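Local coordinates for cleavage and polyadenylation specificity factor 100 KD subunit (Methanosarcina mazei, PDB 2XR1), which is a zinc-dependent archaeal nuclease of the metallo-beta-lactamase superfamily that probably terminates transcription by cleaving nascent RNA at the exit channel of RNA polymerase, at residues Pro444-Gly449 and Lys487-His492; Val430-Ile435 and Phe481-Phe486. All blocks are in the same frame, centred on the assembly; numbering follows the deposited sequence.

Both contacts belong to the beta-CASP domain and adjoin each other, their segments alternating along the chain: strand 445-448 comes next after helix 423-436, and the loop that contact 2 sets against that helix runs on into the outermost strand of contact 1. Contact 1 is partly buried and held mainly by backbone bonds between parallel strands, with the acidic side chains of D448 and D490 close together. Contact 2 is buried and relies on side-chain packing of helix against loop. They join at V445, whose N probably donates to C485 O (3.1 Å) and whose CB packs on F486 CD1; L431, on the helix of contact 2, also packs on V445. Both lie away from the zinc ions.

Contact 1 (Pro444-Gly449 and Lys487-His492); sequences PVYLDG and KPVDSH
At one edge of the six-stranded parallel sheet of the beta-CASP domain, Y446 pairs with K487 and L447 with P488; strand 486-489 is the outermost strand and 445-448 its neighbour. Helices 451-460 and 467-472 lie between the two in the chain, making a beta-alpha-beta crossover. The strand axes come within 4.5 Å at 30°, and the bonds alternate as in a parallel ladder. K487 N donates to V445 O at 3.0 Å, nearly straight (167°) but from above the carbonyl plane. L447 N returns a bond to K487 O (3.1 Å), and V489 N then reaches L447 O (3.0 Å); both are more bent.

Side chains leave the ladder on two faces. L447 and P488 share one, where L447 meets M428 of helix 423-436. Y446, D448, K487 and V489 share the other, towards helices 492-500 and 518-526. There the K487 chain starts beside its backbone N (chi1 -47°), passes the Y446 ring obliquely with CB 3.9 Å from CD1, and bends at chi2 and chi4, bringing CG and NZ alongside P444 CB; its NZ is held by the carbonyl oxygen of E484. V489 CG1 packs against Y446 CB at 4.1 Å. D448 crosses V489 at about a right angle, OD2 lying 3.6 Å from CG2. That same OD2 forms a salt bridge with R495 and a hydrogen bond with Y522 OH, tying D448 to both helices and probably easing the nearness of the D490 carboxylate. Next along the chain, D490 OD1 takes the backbone N-H of M450 and, at 2.8 Å, a weak bond from G449 N.

Contact 2 (Val430-Ile435 and Phe481-Phe486); sequences VLEESI and FLSECF
E432 leaves the helix with chi1 at 104° and folds at chi2 (88°), which brings its carboxylate round to S483. F486 sets its CG beside the backbone N (chi1 -60°), which carries the far end of the ring to the helix: CZ lies 3.8 Å from E432 CB, an oblique approach. On the same side of the ring as E432 CB, C485 SG rests 3.4 Å above the F486 ring plane, over its centre. The sulfur thus sits over the middle of the ring, and E432 CB, 4.2 Å from SG, stands off towards CZ and CE2. C485 CB also meets I435 CD1 at 4.2 Å, one helical turn from the L431 side chain.

At the outer side, E432 OE1 comes within 3.4 Å of S483 CB, while the other oxygen, OE2, is held in a salt bridge by R436. S483 OG turns to the chain ahead of it and accepts the N-H of C485 at 3.1 Å in an almost straight bond, an ST turn, which probably helps hold the bend before C485 and F486. M428, V445 and L447 also touch the F486 ring. The whole is helix 423-436, packed on a face of the parallel beta-CASP sheet (V445 and L447), against the loop leading into edge strand 486-489.

Contact 1 (Pro444-Gly449 and Lys487-His492)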
loop_
_atom_site.group_PDB
_atom_site.type_symbol
_atom_site.label_atom_id
_atom_site.label_comp_id
_atom_site.label_asym_id
_atom_site.label_seq_id
_atom_site.Cartn_x
_atom_site.Cartn_y
_atom_site.Cartn_z
ATOM N N PRO B 444 -23.667 27.036 40.017
ATOM C CA PRO B 444 -24.157 26.555 38.710
ATOM C C PRO B 444 -23.067 25.998 37.826
ATOM O O PRO B 444 -22.064 26.662 37.590
ATOM C CB PRO B 444 -24.756 27.804 38.057
ATOM C CG PRO B 444 -24.310 28.975 38.898
ATOM C CD PRO B 444 -23.959 28.462 40.241
ATOM N N VAL B 445 -23.256 24.778 37.347
ATOM C CA VAL B 445 -22.327 24.171 36.411
ATOM C C VAL B 445 -22.919 24.308 35.014
ATOM O O VAL B 445 -23.788 23.530 34.630
ATOM C CB VAL B 445 -22.116 22.705 36.752
ATOM C CG1 VAL B 445 -21.155 22.051 35.772
ATOM C CG2 VAL B 445 -21.632 22.594 38.182
ATOM N N TYR B 446 -22.471 25.327 34.277
ATOM C CA TYR B 446 -22.975 25.579 32.924
ATOM C C TYR B 446 -22.335 24.591 31.959
ATOM O O TYR B 446 -21.196 24.193 32.156
ATOM C CB TYR B 446 -22.704 27.011 32.479
ATOM C CG TYR B 446 -23.334 28.039 33.373
ATOM C CD1 TYR B 446 -24.653 28.399 33.223
ATOM C CD2 TYR B 446 -22.607 28.654 34.385
ATOM C CE1 TYR B 446 -25.251 29.375 34.074
ATOM C CE2 TYR B 446 -23.187 29.611 35.235
ATOM C CZ TYR B 446 -24.499 29.964 35.066
ATOM O OH TYR B 446 -25.070 30.898 35.896
ATOM N N LEU B 447 -23.103 24.188 30.947
ATOM C CA LEU B 447 -22.727 23.169 29.977
ATOM C C LEU B 447 -22.996 23.692 28.568
ATOM O O LEU B 447 -24.141 23.911 28.207
ATOM C CB LEU B 447 -23.572 21.933 30.197
ATOM C CG LEU B 447 -23.560 21.304 31.581
ATOM C CD1 LEU B 447 -24.391 20.040 31.559
ATOM C CD2 LEU B 447 -22.142 20.989 32.067
ATOM N N ASP B 448 -21.955 23.915 27.765
ATOM C CA ASP B 448 -22.140 24.614 26.475
ATOM C C ASP B 448 -21.577 23.798 25.313
ATOM O O ASP B 448 -20.686 23.001 25.483
ATOM C CB ASP B 448 -21.510 26.012 26.539
ATOM C CG ASP B 448 -22.047 26.968 25.465
ATOM O OD1 ASP B 448 -22.822 26.540 24.564
ATOM O OD2 ASP B 448 -21.672 28.162 25.502
ATOM N N GLY B 449 -22.160 23.961 24.136
ATOM C CA GLY B 449 -21.685 23.284 22.930
ATOM C C GLY B 449 -21.981 21.796 22.741
ATOM O O GLY B 449 -21.076 21.033 22.352
ATOM N N LYS B 487 -26.789 23.543 34.324
ATOM C CA LYS B 487 -27.585 24.484 33.569
ATOM C C LYS B 487 -27.070 24.476 32.150
ATOM O O LYS B 487 -25.980 24.935 31.898
ATOM C CB LYS B 487 -27.479 25.921 34.131
ATOM C CG LYS B 487 -27.629 26.108 35.644
ATOM C CD LYS B 487 -28.982 25.717 36.157
ATOM C CE LYS B 487 -29.181 26.171 37.601
ATOM N NZ LYS B 487 -28.143 25.543 38.476
ATOM N N PRO B 488 -27.851 23.983 31.195
ATOM C CA PRO B 488 -27.340 24.012 29.825
ATOM C C PRO B 488 -27.469 25.376 29.175
ATOM O O PRO B 488 -28.276 26.189 29.580
ATOM C CB PRO B 488 -28.234 23.000 29.088
ATOM C CG PRO B 488 -29.121 22.396 30.131
ATOM C CD PRO B 488 -29.181 23.374 31.249
ATOM N N VAL B 489 -26.683 25.591 28.140
ATOM C CA VAL B 489 -26.697 26.837 27.382
ATOM C C VAL B 489 -26.224 26.511 25.993
ATOM O O VAL B 489 -25.127 25.964 25.832
ATOM C CB VAL B 489 -25.693 27.874 27.968
ATOM C CG1 VAL B 489 -24.703 27.228 28.944
ATOM C CG2 VAL B 489 -24.940 28.583 26.851
ATOM N N ASP B 490 -27.034 26.793 24.989
ATOM C CA ASP B 490 -26.557 26.693 23.597
ATOM C C ASP B 490 -27.061 27.897 22.773
ATOM O O ASP B 490 -26.432 28.277 21.769
ATOM C CB ASP B 490 -26.895 25.319 22.977
ATOM C CG ASP B 490 -26.097 24.145 23.628
ATOM O OD1 ASP B 490 -24.851 24.049 23.447
ATOM O OD2 ASP B 490 -26.737 23.309 24.325
ATOM N N SER B 491 -28.166 28.514 23.207
ATOM C CA SER B 491 -28.399 29.915 22.882
ATOM C C SER B 491 -27.103 30.722 23.073
ATOM O O SER B 491 -26.410 30.582 24.082
ATOM C CB SER B 491 -29.458 30.515 23.794
ATOM O OG SER B 491 -29.422 31.932 23.722
ATOM N N HIS B 492 -26.779 31.551 22.086
ATOM C CA HIS B 492 -25.755 32.587 22.238
ATOM C C HIS B 492 -26.240 33.700 23.190
ATOM O O HIS B 492 -25.455 34.269 23.953
ATOM C CB HIS B 492 -25.393 33.177 20.866
ATOM C CG HIS B 492 -24.832 34.565 20.936
ATOM N ND1 HIS B 492 -25.604 35.689 20.735
ATOM C CD2 HIS B 492 -23.580 35.009 21.210
ATOM C CE1 HIS B 492 -24.848 36.767 20.863
ATOM N NE2 HIS B 492 -23.617 36.383 21.152
#

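Contact 2 (Val430-Ile435 and Phe481-Phe486)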
loop_
_atom_site.group_PDB
_atom_site.type_symbol
_atom_site.label_atom_id
_atom_site.label_comp_id
_atom_site.label_asym_id
_atom_site.label_seq_id
_atom_site.Cartn_x
_atom_site.Cartn_y
_atom_site.Cartn_z
ATOM N N VAL B 430 -18.531 13.687 38.772
ATOM C CA VAL B 430 -17.738 14.092 39.908
ATOM C C VAL B 430 -18.323 15.351 40.556
ATOM O O VAL B 430 -18.461 15.410 41.786
ATOM C CB VAL B 430 -16.255 14.233 39.510
ATOM C CG1 VAL B 430 -15.487 15.014 40.539
ATOM C CG2 VAL B 430 -15.665 12.854 39.349
ATOM N N LEU B 431 -18.686 16.334 39.733
ATOM C CA LEU B 431 -19.173 17.623 40.244
ATOM C C LEU B 431 -20.498 17.471 40.986
ATOM O O LEU B 431 -20.618 17.908 42.120
ATOM C CB LEU B 431 -19.304 18.644 39.119
ATOM C CG LEU B 431 -17.973 19.096 38.517
ATOM C CD1 LEU B 431 -18.196 19.793 37.218
ATOM C CD2 LEU B 431 -17.219 20.010 39.449
ATOM N N GLU B 432 -21.482 16.817 40.383
ATOM C CA GLU B 432 -22.774 16.670 41.039
ATOM C C GLU B 432 -22.635 16.011 42.413
ATOM O O GLU B 432 -23.279 16.430 43.370
ATOM C CB GLU B 432 -23.785 15.914 40.149
ATOM C CG GLU B 432 -24.081 14.404 40.516
ATOM C CD GLU B 432 -25.208 14.219 41.545
ATOM O OE1 GLU B 432 -26.220 14.943 41.475
ATOM O OE2 GLU B 432 -25.103 13.317 42.409
ATOM N N GLU B 433 -21.783 14.999 42.506
ATOM C CA GLU B 433 -21.573 14.276 43.749
ATOM C C GLU B 433 -20.910 15.190 44.747
ATOM O O GLU B 433 -21.281 15.216 45.913
ATOM C CB GLU B 433 -20.678 13.067 43.508
ATOM C CG GLU B 433 -20.541 12.121 44.701
ATOM C CD GLU B 433 -19.915 10.785 44.306
ATOM O OE1 GLU B 433 -18.781 10.792 43.768
ATOM O OE2 GLU B 433 -20.558 9.728 44.510
ATOM N N SER B 434 -19.934 15.956 44.280
ATOM C CA SER B 434 -19.171 16.805 45.157
ATOM C C SER B 434 -20.066 17.859 45.754
ATOM O O SER B 434 -20.047 18.060 46.957
ATOM C CB SER B 434 -18.024 17.472 44.406
ATOM O OG SER B 434 -17.342 16.551 43.598
ATOM N N ILE B 435 -20.856 18.519 44.916
ATOM C CA ILE B 435 -21.826 19.491 45.413
ATOM C C ILE B 435 -22.823 18.836 46.361
ATOM O O ILE B 435 -23.146 19.381 47.388
ATOM C CB ILE B 435 -22.606 20.184 44.278
ATOM C CG1 ILE B 435 -21.652 20.995 43.408
ATOM C CG2 ILE B 435 -23.712 21.057 44.863
ATOM C CD1 ILE B 435 -22.278 22.071 42.635
ATOM N N PHE B 481 -27.064 12.984 36.554
ATOM C CA PHE B 481 -27.171 13.992 35.519
ATOM C C PHE B 481 -28.399 14.895 35.678
ATOM O O PHE B 481 -28.435 15.933 35.044
ATOM C CB PHE B 481 -27.203 13.362 34.118
ATOM C CG PHE B 481 -26.002 12.532 33.764
ATOM C CD1 PHE B 481 -24.724 13.016 33.941
ATOM C CD2 PHE B 481 -26.160 11.281 33.189
ATOM C CE1 PHE B 481 -23.593 12.240 33.595
ATOM C CE2 PHE B 481 -25.067 10.508 32.848
ATOM C CZ PHE B 481 -23.763 10.997 33.059
ATOM N N LEU B 482 -29.389 14.524 36.488
ATOM C CA LEU B 482 -30.556 15.392 36.708
ATOM C C LEU B 482 -30.427 16.313 37.928
ATOM O O LEU B 482 -31.450 16.775 38.471
ATOM C CB LEU B 482 -31.860 14.573 36.857
ATOM C CG LEU B 482 -32.477 13.878 35.641
ATOM C CD1 LEU B 482 -33.923 13.433 35.931
ATOM C CD2 LEU B 482 -32.442 14.776 34.385
ATOM N N SER B 483 -29.205 16.597 38.366
ATOM C CA SER B 483 -29.021 17.548 39.467
ATOM C C SER B 483 -29.451 18.954 39.080
ATOM O O SER B 483 -29.225 19.402 37.951
ATOM C CB SER B 483 -27.576 17.621 39.941
ATOM O OG SER B 483 -27.433 18.590 40.985
ATOM N N GLU B 484 -30.054 19.638 40.051
ATOM C CA GLU B 484 -30.426 21.029 39.909
ATOM C C GLU B 484 -29.231 21.853 39.427
ATOM O O GLU B 484 -29.409 22.815 38.696
ATOM C CB GLU B 484 -30.924 21.584 41.258
ATOM C CG GLU B 484 -32.105 22.626 41.188
ATOM C CD GLU B 484 -31.921 23.842 42.160
ATOM O OE1 GLU B 484 -30.770 24.151 42.582
ATOM O OE2 GLU B 484 -32.924 24.511 42.482
ATOM N N CYS B 485 -28.021 21.459 39.827
ATOM C CA CYS B 485 -26.801 22.204 39.524
ATOM C C CYS B 485 -26.535 22.477 38.033
ATOM O O CYS B 485 -26.040 23.535 37.680
ATOM C CB CYS B 485 -25.579 21.465 40.119
ATOM S SG CYS B 485 -24.995 19.870 39.196
ATOM N N PHE B 486 -26.786 21.504 37.162
ATOM C CA PHE B 486 -26.381 21.637 35.758
ATOM C C PHE B 486 -27.322 22.564 35.041
ATOM O O PHE B 486 -28.495 22.393 35.150
ATOM C CB PHE B 486 -26.371 20.299 35.037
ATOM C CG PHE B 486 -25.444 19.304 35.627
ATOM C CD1 PHE B 486 -24.100 19.577 35.731
ATOM C CD2 PHE B 486 -25.903 18.070 36.052
ATOM C CE1 PHE B 486 -23.230 18.643 36.269
ATOM C CE2 PHE B 486 -25.049 17.154 36.582
ATOM C CZ PHE B 486 -23.709 17.446 36.698
#